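Taurocyamine kinase (Schistosoma mansoni, PDB 4WOD) catalyses the reversible, magnesium-dependent transfer of a phosphate group from ATP to the guanidino group of taurocyamine, giving N-phosphotaurocyamine and ADP. Local coordinates at residues I149-A152 with L153-S157; E429-C432 with Y433-F436; E17-S21 with L22-Y26. The protein carries 4 engineered substitutions. All coordinates share one frame; numbering follows the deposited sequence.

Contact 1: residues I149-A152 with L153-S157; sequences ISTA and LHNLS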
ATOM      1  N   ILE A 149      19.356   0.983 -38.284  1.00 16.36           N
ATOM      2  CA  ILE A 149      18.702  -0.085 -37.528  1.00 16.86           C
ATOM      3  C   ILE A 149      17.983  -1.110 -38.422  1.00 19.10           C
ATOM      4  O   ILE A 149      18.103  -2.330 -38.191  1.00 19.79           O
ATOM      5  CB  ILE A 149      17.705   0.502 -36.498  1.00 15.62           C
ATOM      6  CG1 ILE A 149      18.482   1.275 -35.428  1.00 17.10           C
ATOM      7  CG2 ILE A 149      16.939  -0.621 -35.826  1.00 18.34           C
ATOM      8  CD1 ILE A 149      17.632   2.150 -34.498  1.00 15.93           C
ATOM      9  N   SER A 150      17.234  -0.652 -39.428  1.00 17.55           N
ATOM     10  CA  SER A 150      16.525  -1.620 -40.283  1.00 21.44           C
ATOM     11  C   SER A 150      17.518  -2.490 -41.044  1.00 20.77           C
ATOM     12  O   SER A 150      17.235  -3.650 -41.339  1.00 22.43           O
ATOM     13  CB  SER A 150      15.579  -0.933 -41.265  1.00 18.79           C
ATOM     14  OG  SER A 150      16.297  -0.080 -42.135  1.00 20.09           O
ATOM     15  N   THR A 151      18.686  -1.936 -41.338  1.00 16.65           N
ATOM     16  CA  THR A 151      19.713  -2.707 -42.039  1.00 22.17           C
ATOM     17  C   THR A 151      20.240  -3.840 -41.152  1.00 22.74           C
ATOM     18  O   THR A 151      20.419  -4.971 -41.617  1.00 22.68           O
ATOM     19  CB  THR A 151      20.888  -1.820 -42.489  1.00 19.44           C
ATOM     20  OG1 THR A 151      20.436  -0.861 -43.446  1.00 19.12           O
ATOM     21  CG2 THR A 151      21.988  -2.673 -43.126  1.00 24.41           C
ATOM     22  N   ALA A 152      20.484  -3.524 -39.880  1.00 18.23           N
ATOM     23  CA  ALA A 152      20.870  -4.510 -38.875  1.00 22.99           C
ATOM     24  C   ALA A 152      19.785  -5.577 -38.699  1.00 22.06           C
ATOM     25  O   ALA A 152      20.088  -6.761 -38.546  1.00 23.24           O
ATOM     26  CB  ALA A 152      21.165  -3.832 -37.526  1.00 15.82           C
ATOM     27  N   LEU A 153      18.524  -5.161 -38.721  1.00 19.31           N
ATOM     28  CA  LEU A 153      17.422  -6.114 -38.561  1.00 22.60           C
ATOM     29  C   LEU A 153      17.305  -7.011 -39.782  1.00 27.63           C
ATOM     30  O   LEU A 153      16.947  -8.182 -39.666  1.00 31.51           O
ATOM     31  CB  LEU A 153      16.094  -5.394 -38.321  1.00 25.49           C
ATOM     32  CG  LEU A 153      15.872  -4.715 -36.966  1.00 21.58           C
ATOM     33  CD1 LEU A 153      14.490  -4.095 -36.913  1.00 21.31           C
ATOM     34  CD2 LEU A 153      16.040  -5.736 -35.861  1.00 21.53           C
ATOM     35  N   HIS A 154      17.603  -6.465 -40.956  1.00 26.87           N
ATOM     36  CA  HIS A 154      17.504  -7.240 -42.188  1.00 33.28           C
ATOM     37  C   HIS A 154      18.533  -8.357 -42.205  1.00 34.12           C
ATOM     38  O   HIS A 154      18.418  -9.305 -42.981  1.00 37.80           O
ATOM     39  CB  HIS A 154      17.683  -6.341 -43.413  1.00 38.61           C
ATOM     40  CG  HIS A 154      17.115  -6.921 -44.671  1.00 47.77           C
ATOM     41  ND1 HIS A 154      17.110  -8.273 -44.932  1.00 51.93           N
ATOM     42  CD2 HIS A 154      16.512  -6.331 -45.731  1.00 54.87           C
ATOM     43  CE1 HIS A 154      16.540  -8.493 -46.104  1.00 54.20           C
ATOM     44  NE2 HIS A 154      16.166  -7.330 -46.610  1.00 57.47           N
ATOM     45  N   ASN A 155      19.534  -8.247 -41.336  1.00 33.73           N
ATOM     46  CA  ASN A 155      20.630  -9.202 -41.310  1.00 30.65           C
ATOM     47  C   ASN A 155      20.502 -10.268 -40.216  1.00 30.76           C
ATOM     48  O   ASN A 155      21.409 -11.074 -40.022  1.00 34.38           O
ATOM     49  CB  ASN A 155      21.959  -8.452 -41.177  1.00 35.12           C
ATOM     50  CG  ASN A 155      22.309  -7.660 -42.438  1.00 39.44           C
ATOM     51  OD1 ASN A 155      21.921  -8.037 -43.547  1.00 44.86           O
ATOM     52  ND2 ASN A 155      23.039  -6.557 -42.272  1.00 37.27           N
ATOM     53  N   LEU A 156      19.379 -10.287 -39.507  1.00 29.91           N
ATOM     54  CA  LEU A 156      19.113 -11.374 -38.560  1.00 32.80           C
ATOM     55  C   LEU A 156      18.733 -12.627 -39.343  1.00 33.11           C
ATOM     56  O   LEU A 156      17.993 -12.545 -40.331  1.00 33.68           O
ATOM     57  CB  LEU A 156      17.987 -11.009 -37.585  1.00 26.62           C
ATOM     58  CG  LEU A 156      18.184  -9.874 -36.585  1.00 29.24           C
ATOM     59  CD1 LEU A 156      16.828  -9.468 -36.049  1.00 28.22           C
ATOM     60  CD2 LEU A 156      19.097 -10.275 -35.442  1.00 30.08           C
ATOM     61  N   SER A 157      19.210 -13.784 -38.898  1.00 33.73           N
ATOM     62  CA  SER A 157      18.974 -15.023 -39.646  1.00 39.20           C
ATOM     63  C   SER A 157      17.701 -15.749 -39.231  1.00 36.32           C
ATOM     64  O   SER A 157      16.893 -15.226 -38.470  1.00 34.44           O
ATOM     65  CB  SER A 157      20.168 -15.985 -39.508  1.00 43.22           C
ATOM     66  OG  SER A 157      21.299 -15.536 -40.243  1.00 50.03           O
TER
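Ile149 and Leu153 are joined by a backbone hydrogen bond, Leu153 N donating to Ile149 O at 2.9 Å, and His154 N bonds to Ser150 O in the same way, both with the i to i+4 spacing of an alpha-helix. One residue later the spacing shortens to i to i+3: Asn155 N reaches Ala152 O at 3.2 Å as the last turn tightens.

Polar side chains line the outer surface. Thr151 and Asn155 lie side by side and point the same way, with Thr151 CG2 4.1 Å from Asn155 ND2. The Thr151 hydroxyl, set beside its own backbone N (chi1 -64°), turns back along the helix and bonds to Asn147 O, as does that of Ser150; such short side chains can reach a carbonyl one turn back, and Thr151 is the exposed one of the pair.

Apolar contact lies on the inner face, where Ile149 CG2 stands 4.4 Å from Leu153 CG. The branched chains of these two residues pack on Ile219 of strand 215-219, and the small Ala152 fits against Leu250 of helix 236-251. Such an amphipathic C-terminal turn is characteristic of a helix covering an antiparallel sheet, here helix 139-154 on the sheet of the first catalytic domain.

Contact 2: residues E429-C432 with Y433-F436; sequences EAEC and YSTF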
ATOM      1  N   GLU A 429     -15.446 -12.285  14.068  1.00 16.69           N
ATOM      2  CA  GLU A 429     -16.811 -12.139  14.599  1.00 16.60           C
ATOM      3  C   GLU A 429     -16.829 -12.654  16.036  1.00 15.50           C
ATOM      4  O   GLU A 429     -15.899 -13.338  16.457  1.00 15.81           O
ATOM      5  CB  GLU A 429     -17.831 -12.899  13.741  1.00 16.92           C
ATOM      6  CG  GLU A 429     -17.705 -14.414  13.799  1.00 14.63           C
ATOM      7  CD  GLU A 429     -18.910 -15.091  13.173  1.00 20.31           C
ATOM      8  OE1 GLU A 429     -20.043 -14.646  13.458  1.00 21.19           O
ATOM      9  OE2 GLU A 429     -18.734 -16.037  12.370  1.00 16.97           O
ATOM     10  N   ALA A 430     -17.895 -12.358  16.771  1.00 12.72           N
ATOM     11  CA  ALA A 430     -17.994 -12.721  18.169  1.00 14.37           C
ATOM     12  C   ALA A 430     -17.800 -14.209  18.385  1.00 13.93           C
ATOM     13  O   ALA A 430     -17.228 -14.613  19.397  1.00 16.55           O
ATOM     14  CB  ALA A 430     -19.349 -12.285  18.745  1.00 14.26           C
ATOM     15  N   GLU A 431     -18.283 -15.013  17.438  1.00 18.37           N
ATOM     16  CA  GLU A 431     -18.255 -16.470  17.582  1.00 18.69           C
ATOM     17  C   GLU A 431     -16.816 -17.003  17.637  1.00 15.44           C
ATOM     18  O   GLU A 431     -16.555 -18.111  18.117  1.00 19.05           O
ATOM     19  CB  GLU A 431     -19.027 -17.135  16.439  1.00 17.25           C
ATOM     20  CG  GLU A 431     -19.222 -18.640  16.626  1.00 22.64           C
ATOM     21  CD  GLU A 431     -19.895 -19.292  15.435  1.00 30.05           C
ATOM     22  OE1 GLU A 431     -20.950 -18.783  15.006  1.00 30.77           O
ATOM     23  OE2 GLU A 431     -19.368 -20.304  14.919  1.00 31.99           O
ATOM     24  N   CYS A 432     -15.884 -16.202  17.144  1.00 13.42           N
ATOM     25  CA  CYS A 432     -14.473 -16.558  17.200  1.00 16.96           C
ATOM     26  C   CYS A 432     -14.041 -16.913  18.626  1.00 14.23           C
ATOM     27  O   CYS A 432     -13.211 -17.814  18.825  1.00 16.43           O
ATOM     28  CB  CYS A 432     -13.623 -15.408  16.640  1.00 12.41           C
ATOM     29  SG  CYS A 432     -13.648 -15.302  14.837  1.00 23.29           S
ATOM     30  N   TYR A 433     -14.633 -16.236  19.617  1.00 14.09           N
ATOM     31  CA  TYR A 433     -14.235 -16.435  21.001  1.00 15.96           C
ATOM     32  C   TYR A 433     -14.780 -17.723  21.631  1.00 12.45           C
ATOM     33  O   TYR A 433     -14.460 -18.037  22.770  1.00 19.08           O
ATOM     34  CB  TYR A 433     -14.657 -15.235  21.855  1.00 11.21           C
ATOM     35  CG  TYR A 433     -13.862 -13.991  21.518  1.00 11.71           C
ATOM     36  CD1 TYR A 433     -12.604 -13.771  22.080  1.00 13.72           C
ATOM     37  CD2 TYR A 433     -14.353 -13.053  20.619  1.00 16.34           C
ATOM     38  CE1 TYR A 433     -11.865 -12.621  21.785  1.00 16.28           C
ATOM     39  CE2 TYR A 433     -13.608 -11.907  20.293  1.00 13.87           C
ATOM     40  CZ  TYR A 433     -12.375 -11.697  20.881  1.00 16.26           C
ATOM     41  OH  TYR A 433     -11.643 -10.551  20.560  1.00 15.26           O
ATOM     42  N   SER A 434     -15.602 -18.456  20.913  1.00 17.04           N
ATOM     43  CA  SER A 434     -15.933 -19.796  21.372  1.00 17.08           C
ATOM     44  C   SER A 434     -15.360 -20.826  20.395  1.00 16.68           C
ATOM     45  O   SER A 434     -14.775 -21.811  20.828  1.00 19.24           O
ATOM     46  CB  SER A 434     -17.450 -19.964  21.550  1.00 20.23           C
ATOM     47  OG  SER A 434     -18.121 -19.928  20.305  1.00 29.35           O
ATOM     48  N   THR A 435     -15.528 -20.605  19.089  1.00 16.55           N
ATOM     49  CA  THR A 435     -15.022 -21.549  18.078  1.00 18.40           C
ATOM     50  C   THR A 435     -13.508 -21.789  18.203  1.00 18.97           C
ATOM     51  O   THR A 435     -13.017 -22.928  18.034  1.00 16.82           O
ATOM     52  CB  THR A 435     -15.333 -21.055  16.656  1.00 16.82           C
ATOM     53  OG1 THR A 435     -16.734 -20.784  16.542  1.00 23.74           O
ATOM     54  CG2 THR A 435     -14.913 -22.093  15.597  1.00 20.50           C
ATOM     55  N   PHE A 436     -12.770 -20.726  18.519  1.00 15.90           N
ATOM     56  CA  PHE A 436     -11.311 -20.837  18.673  1.00 19.93           C
ATOM     57  C   PHE A 436     -10.840 -20.582  20.104  1.00 15.94           C
ATOM     58  O   PHE A 436      -9.774 -19.990  20.311  1.00 16.26           O
ATOM     59  CB  PHE A 436     -10.599 -19.866  17.726  1.00 13.02           C
ATOM     60  CG  PHE A 436     -10.969 -20.050  16.281  1.00 15.52           C
ATOM     61  CD1 PHE A 436     -10.619 -21.198  15.612  1.00 18.69           C
ATOM     62  CD2 PHE A 436     -11.694 -19.083  15.601  1.00 16.91           C
ATOM     63  CE1 PHE A 436     -10.965 -21.382  14.286  1.00 18.85           C
ATOM     64  CE2 PHE A 436     -12.030 -19.251  14.284  1.00 16.22           C
ATOM     65  CZ  PHE A 436     -11.673 -20.403  13.620  1.00 20.75           C
TER
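The Glu431 chain passes slantwise over the Thr435 side chain, four residues apart, from the residue before helix 432-435 to its last residue. It leaves with CG anti to its backbone N (chi1 -171°) and runs extended beyond that atom, which brings OE2 to 3.1 Å from Thr435 OG1. The carboxylate is also fixed from outside, since OE2 accepts from Thr404 N.

The hydroxyls of Ser434 and Thr435 both turn toward Glu431 O. Ser434 OG sits between its own N and carbonyl carbon (chi1 68°) and donates at 3.2 Å, whereas Thr435 OG1 comes from above the carbonyl plane. Short hydroxyl side chains can fold back onto the preceding turn.

Cys432 and Phe436 meet on the buried side, a small thiol and a flat ring packing together against Met412 of helix 409-418. Cys432 SG lies at the ring edge, 5.5 Å from the centroid. The Tyr433 ring has Ala430 O at its edge, in its plane, 3.5 Å from CD2; tyrosine can pack its ring and still send its hydroxyl to Thr629 O, and its side chain lies about 6 Å from that of the predicted active-site Cys631.

Chemically, Glu431 O is gripped by four donors: the two hydroxyls, Ser434 N and Thr435 N, the last at 2.9 Å. This concentration of donors would probably polarise the carbonyl, and it ties the single turn of helix 432-435 to the residue before it.

Contact 3: residues E17-S21 with L22-Y26; sequences ERNHS and LTKKY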
ATOM      1  N   GLU A  17       0.359  22.309  -7.852  1.00 30.56           N
ATOM      2  CA  GLU A  17       0.018  21.522  -6.676  1.00 34.75           C
ATOM      3  C   GLU A  17      -0.169  20.036  -7.001  1.00 33.15           C
ATOM      4  O   GLU A  17      -0.003  19.177  -6.127  1.00 26.51           O
ATOM      5  CB  GLU A  17      -1.253  22.084  -6.026  1.00 40.01           C
ATOM      6  CG  GLU A  17      -1.225  22.119  -4.506  1.00 45.59           C
ATOM      7  CD  GLU A  17      -0.390  23.265  -3.954  1.00 56.18           C
ATOM      8  OE1 GLU A  17       0.244  23.989  -4.756  1.00 56.47           O
ATOM      9  OE2 GLU A  17      -0.370  23.437  -2.714  1.00 56.33           O
ATOM     10  N   ARG A  18      -0.519  19.751  -8.258  1.00 29.84           N
ATOM     11  CA  ARG A  18      -0.724  18.383  -8.732  1.00 29.12           C
ATOM     12  C   ARG A  18       0.597  17.681  -9.028  1.00 27.98           C
ATOM     13  O   ARG A  18       0.647  16.461  -9.189  1.00 28.95           O
ATOM     14  CB  ARG A  18      -1.575  18.373  -9.999  1.00 35.59           C
ATOM     15  CG  ARG A  18      -2.906  19.115  -9.896  1.00 37.15           C
ATOM     16  CD  ARG A  18      -3.380  19.463 -11.282  1.00 38.01           C
ATOM     17  NE  ARG A  18      -2.385  20.285 -11.968  1.00 40.20           N
ATOM     18  CZ  ARG A  18      -2.352  20.491 -13.280  1.00 42.79           C
ATOM     19  NH1 ARG A  18      -3.259  19.924 -14.067  1.00 48.09           N
ATOM     20  NH2 ARG A  18      -1.402  21.254 -13.806  1.00 38.27           N
ATOM     21  N   ASN A  19       1.665  18.457  -9.145  1.00 28.05           N
ATOM     22  CA  ASN A  19       2.952  17.869  -9.479  1.00 27.39           C
ATOM     23  C   ASN A  19       3.674  17.399  -8.222  1.00 21.30           C
ATOM     24  O   ASN A  19       3.935  18.187  -7.319  1.00 24.98           O
ATOM     25  CB  ASN A  19       3.805  18.869 -10.266  1.00 22.33           C
ATOM     26  CG  ASN A  19       4.954  18.205 -10.984  1.00 21.59           C
ATOM     27  OD1 ASN A  19       5.714  17.436 -10.391  1.00 21.54           O
ATOM     28  ND2 ASN A  19       5.086  18.493 -12.273  1.00 20.02           N
ATOM     29  N   HIS A  20       3.983  16.105  -8.178  1.00 23.11           N
ATOM     30  CA  HIS A  20       4.753  15.511  -7.094  1.00 23.11           C
ATOM     31  C   HIS A  20       5.894  14.677  -7.656  1.00 26.24           C
ATOM     32  O   HIS A  20       6.215  13.609  -7.129  1.00 25.80           O
ATOM     33  CB  HIS A  20       3.860  14.640  -6.209  1.00 27.19           C
ATOM     34  CG  HIS A  20       2.653  15.358  -5.698  1.00 27.66           C
ATOM     35  ND1 HIS A  20       1.377  15.070  -6.128  1.00 33.74           N
ATOM     36  CD2 HIS A  20       2.532  16.378  -4.818  1.00 32.89           C
ATOM     37  CE1 HIS A  20       0.519  15.870  -5.520  1.00 34.63           C
ATOM     38  NE2 HIS A  20       1.195  16.677  -4.724  1.00 34.41           N
ATOM     39  N   SER A  21       6.486  15.159  -8.741  1.00 22.08           N
ATOM     40  CA  SER A  21       7.483  14.379  -9.476  1.00 22.87           C
ATOM     41  C   SER A  21       8.825  14.399  -8.772  1.00 20.79           C
ATOM     42  O   SER A  21       9.083  15.283  -7.961  1.00 20.07           O
ATOM     43  CB  SER A  21       7.623  14.915 -10.904  1.00 23.58           C
ATOM     44  OG  SER A  21       7.855  16.323 -10.931  1.00 18.37           O
ATOM     45  N   LEU A  22       9.697  13.440  -9.085  1.00 18.17           N
ATOM     46  CA  LEU A  22      11.076  13.538  -8.626  1.00 20.16           C
ATOM     47  C   LEU A  22      11.773  14.710  -9.311  1.00 20.68           C
ATOM     48  O   LEU A  22      12.755  15.231  -8.790  1.00 18.89           O
ATOM     49  CB  LEU A  22      11.844  12.250  -8.886  1.00 15.59           C
ATOM     50  CG  LEU A  22      11.338  11.018  -8.130  1.00 24.14           C
ATOM     51  CD1 LEU A  22      12.057   9.752  -8.593  1.00 23.31           C
ATOM     52  CD2 LEU A  22      11.504  11.212  -6.614  1.00 25.97           C
ATOM     53  N   THR A  23      11.279  15.112 -10.481  1.00 18.97           N
ATOM     54  CA  THR A  23      11.808  16.305 -11.162  1.00 15.97           C
ATOM     55  C   THR A  23      11.602  17.537 -10.309  1.00 18.63           C
ATOM     56  O   THR A  23      12.481  18.381 -10.175  1.00 20.60           O
ATOM     57  CB  THR A  23      11.135  16.536 -12.528  1.00 19.97           C
ATOM     58  OG1 THR A  23      11.535  15.501 -13.428  1.00 19.88           O
ATOM     59  CG2 THR A  23      11.540  17.886 -13.109  1.00 16.04           C
ATOM     60  N   LYS A  24      10.423  17.636  -9.723  1.00 15.86           N
ATOM     61  CA  LYS A  24      10.103  18.752  -8.850  1.00 18.86           C
ATOM     62  C   LYS A  24      11.012  18.703  -7.616  1.00 22.00           C
ATOM     63  O   LYS A  24      11.525  19.724  -7.160  1.00 22.33           O
ATOM     64  CB  LYS A  24       8.633  18.694  -8.448  1.00 18.54           C
ATOM     65  CG  LYS A  24       8.185  19.771  -7.488  1.00 21.32           C
ATOM     66  CD  LYS A  24       6.684  19.730  -7.391  1.00 18.95           C
ATOM     67  CE  LYS A  24       6.143  20.759  -6.432  1.00 24.13           C
ATOM     68  NZ  LYS A  24       4.708  21.015  -6.709  1.00 24.20           N
ATOM     69  N   LYS A  25      11.249  17.491  -7.129  1.00 19.79           N
ATOM     70  CA  LYS A  25      12.019  17.284  -5.908  1.00 19.26           C
ATOM     71  C   LYS A  25      13.459  17.733  -6.063  1.00 21.46           C
ATOM     72  O   LYS A  25      14.010  18.366  -5.172  1.00 23.92           O
ATOM     73  CB  LYS A  25      11.954  15.814  -5.505  1.00 20.68           C
ATOM     74  CG  LYS A  25      12.599  15.485  -4.181  1.00 22.34           C
ATOM     75  CD  LYS A  25      12.134  14.112  -3.720  1.00 27.88           C
ATOM     76  CE  LYS A  25      12.957  13.578  -2.569  1.00 30.15           C
ATOM     77  NZ  LYS A  25      12.514  12.183  -2.258  1.00 32.73           N
ATOM     78  N   TYR A  26      14.064  17.449  -7.210  1.00 18.48           N
ATOM     79  CA  TYR A  26      15.490  17.688  -7.354  1.00 19.93           C
ATOM     80  C   TYR A  26      15.855  18.863  -8.260  1.00 23.39           C
ATOM     81  O   TYR A  26      17.031  19.244  -8.326  1.00 23.91           O
ATOM     82  CB  TYR A  26      16.171  16.402  -7.834  1.00 22.51           C
ATOM     83  CG  TYR A  26      16.087  15.305  -6.789  1.00 22.45           C
ATOM     84  CD1 TYR A  26      16.766  15.421  -5.568  1.00 25.21           C
ATOM     85  CD2 TYR A  26      15.317  14.165  -7.008  1.00 20.95           C
ATOM     86  CE1 TYR A  26      16.674  14.431  -4.603  1.00 25.07           C
ATOM     87  CE2 TYR A  26      15.227  13.171  -6.060  1.00 23.56           C
ATOM     88  CZ  TYR A  26      15.910  13.306  -4.852  1.00 26.05           C
ATOM     89  OH  TYR A  26      15.814  12.313  -3.909  1.00 25.01           O
TER
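Two first torsions bring Asn19, Ser21 and Lys24 together: chi1 of 52° places Ser21 OG between its own N and carbonyl carbon, facing the helix that follows, while chi1 of 177° carries Lys24 CG anti to its N and sends the extended chain back along the incoming loop. The result is a helix N-cap preceded by an Asx turn. Ser21 occupies the capping position of helix 22-26, and its OG accepts from Lys24 N at 3.1 Å, so an amide of the first turn that lacks a helical partner is satisfied. Serine suits the site because its hydroxyl is close enough to the backbone to stand in for a missing carbonyl. The first regular helical bond follows, from Lys25 N to Ser21 O.

Asn19 positions the cap. Its OD1 accepts from Ser21 N at 2.9 Å, closing the Asx turn. Ser21 OG also lies 2.5 Å from Asn19 OD1, a suspiciously short distance; a bond donated there, while the hydroxyl receives the helix amide, would fix its rotation. A short amide side chain is apt here, having an acceptor at just the right reach.

The Asn19 and Lys24 side chains run antiparallel alongside one another, with OD1 of Asn19 3.7 Å from CB of Lys24. Nearby, Thr23 bonds to Asn53 and its side chain packs on Ile13 of helix 6-14, whereas Leu22 rests on Leu61 and Tyr84, both lining the pocket of the bound arginine. The cap sits beside that pocket, the side chain of Ser21 lying about 7 Å from the arginine. Lysine suits position 24 because its long chain spans the cap: Lys24 NZ donates to Asn19 O at 3.0 Å, approaching 19° from the carbonyl plane.

How the contacts relate
From the N terminus, contact 3 comes first, joining the loop after helix 6-14 to helix 22-26 in the first N-terminal domain, close to the bound arginine. Contact 1 follows at the end of helix 139-154, on the catalytic sheet of the same repeat, and contact 2 lies in the N-terminal domain of the second repeat, where a loop enters helix 432-435. Each closes just a local turn within a continuous stretch, and the three run in series without nesting or crossing. None touches another: contacts 1 and 2 are farthest apart, their centres about 68 Å from each other, on opposite sides of the chain's centre.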